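Local structure of prophenoloxidase b (Marsupenaeus japonicus, 3WKY) at residues A90-L93 and N94-K97. The protein is the hemolymph precursor of a type 3 copper phenoloxidase, which probably hydroxylates monophenols and oxidises o-diphenols at its dicopper centre. Numbering follows the deposited sequence. Where two conformers were deposited one is given.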
loop_
_atom_site.group_PDB
_atom_site.type_symbol
_atom_site.label_atom_id
_atom_site.label_comp_id
_atom_site.label_asym_id
_atom_site.label_seq_id
_atom_site.Cartn_x
_atom_site.Cartn_y
_atom_site.Cartn_z
ATOM N N ALA A 90 -58.596 -6.373 9.617
ATOM C CA ALA A 90 -59.844 -6.728 8.935
ATOM C C ALA A 90 -60.823 -7.387 9.908
ATOM O O ALA A 90 -60.428 -8.243 10.706
ATOM C CB ALA A 90 -59.566 -7.650 7.766
ATOM N N LYS A 91 -62.097 -7.006 9.822
ATOM C CA LYS A 91 -63.068 -7.495 10.792
ATOM C C LYS A 91 -63.323 -8.999 10.701
ATOM O O LYS A 91 -63.758 -9.606 11.681
ATOM C CB LYS A 91 -64.374 -6.705 10.719
ATOM C CG LYS A 91 -65.066 -6.745 9.376
ATOM C CD LYS A 91 -66.216 -5.752 9.368
ATOM C CE LYS A 91 -67.297 -6.150 8.384
ATOM N NZ LYS A 91 -68.439 -5.198 8.447
ATOM N N SER A 92 -63.024 -9.605 9.558
ATOM C CA SER A 92 -63.190 -11.050 9.413
ATOM C C SER A 92 -62.277 -11.623 8.339
ATOM O O SER A 92 -61.717 -10.882 7.536
ATOM C CB SER A 92 -64.642 -11.386 9.054
ATOM O OG SER A 92 -64.939 -10.976 7.726
ATOM N N LEU A 93 -62.154 -12.949 8.311
ATOM C CA LEU A 93 -61.366 -13.607 7.277
ATOM C C LEU A 93 -61.961 -13.432 5.877
ATOM O O LEU A 93 -61.226 -13.367 4.891
ATOM C CB LEU A 93 -61.160 -15.083 7.607
ATOM C CG LEU A 93 -60.351 -15.322 8.885
ATOM C CD1 LEU A 93 -60.152 -16.804 9.144
ATOM C CD2 LEU A 93 -59.001 -14.595 8.809
ATOM N N ASN A 94 -63.287 -13.351 5.785
ATOM C CA ASN A 94 -63.932 -13.070 4.503
ATOM C C ASN A 94 -63.555 -11.684 3.988
ATOM O O ASN A 94 -63.234 -11.511 2.814
ATOM C CB ASN A 94 -65.458 -13.208 4.610
ATOM C CG ASN A 94 -65.913 -14.658 4.620
ATOM O OD1 ASN A 94 -65.438 -15.475 3.831
ATOM N ND2 ASN A 94 -66.832 -14.986 5.524
ATOM N N VAL A 95 -63.593 -10.698 4.878
ATOM C CA VAL A 95 -63.183 -9.346 4.528
ATOM C C VAL A 95 -61.683 -9.281 4.200
ATOM O O VAL A 95 -61.271 -8.584 3.266
ATOM C CB VAL A 95 -63.535 -8.357 5.650
ATOM C CG1 VAL A 95 -62.872 -7.015 5.414
ATOM C CG2 VAL A 95 -65.051 -8.197 5.757
ATOM N N LEU A 96 -60.870 -10.014 4.958
ATOM C CA LEU A 96 -59.439 -10.099 4.659
ATOM C C LEU A 96 -59.227 -10.615 3.237
ATOM O O LEU A 96 -58.482 -10.021 2.456
ATOM C CB LEU A 96 -58.721 -10.998 5.674
ATOM C CG LEU A 96 -57.306 -11.477 5.331
ATOM C CD1 LEU A 96 -56.402 -10.307 5.044
ATOM C CD2 LEU A 96 -56.737 -12.321 6.467
ATOM N N LYS A 97 -59.900 -11.712 2.909
ATOM C CA LYS A 97 -59.843 -12.299 1.578
ATOM C C LYS A 97 -60.226 -11.291 0.484
ATOM O O LYS A 97 -59.589 -11.231 -0.570
ATOM C CB LYS A 97 -60.756 -13.525 1.529
ATOM C CG LYS A 97 -60.892 -14.178 0.162
ATOM C CD LYS A 97 -61.955 -15.284 0.177
ATOM C CE LYS A 97 -63.358 -14.756 -0.148
ATOM N NZ LYS A 97 -63.919 -13.830 0.884
#
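The flat groups meeting here are peptide units: the carbonyls of S92 and L93 each take a helix N-H. L96 N reaches S92 O at 2.8 Å, tilted 18° from the carbonyl plane, while the CB atoms of V95 and L96 lie close by that oxygen. One residue on, K97 N binds L93 O at 2.9 Å, tilted further, 31° from the plane of its carbonyl. S92 itself sits at the N-cap of helix 93-103: its OG accepts from V95 N at 3.2 Å, in a nearly straight bond. That reach depends on chi1 of 71°, which folds OG back between the backbone N and the carbonyl carbon and over the start of the first turn. The same rotation leaves OG 3.4 Å from V95 CG2. In the hemocyanin-type all-alpha domain, this loop links helix 74-89 to helix 93-103, and S92 caps the second. With S92 replaced by an alanine, V95 N would probably lose its side-chain acceptor and the first turn its capping bond. The methyl of A90 rests on L96, CB to CB at 4.0 Å, and also touches V95 CG1; A90 O is held by R123. K91, in one of its two conformers, lays CG 3.9 Å from V95 CG2, the two side chains meeting at a slant. L93 and L96 run side by side, CD2 to CD2 at 4.0 Å; L93 continues onto R123 and L126, L96 onto L11 of helix 9-12. K97 curls back through its last two torsions, bringing NZ to N94 O in a weak bond, and its side chain also touches E10.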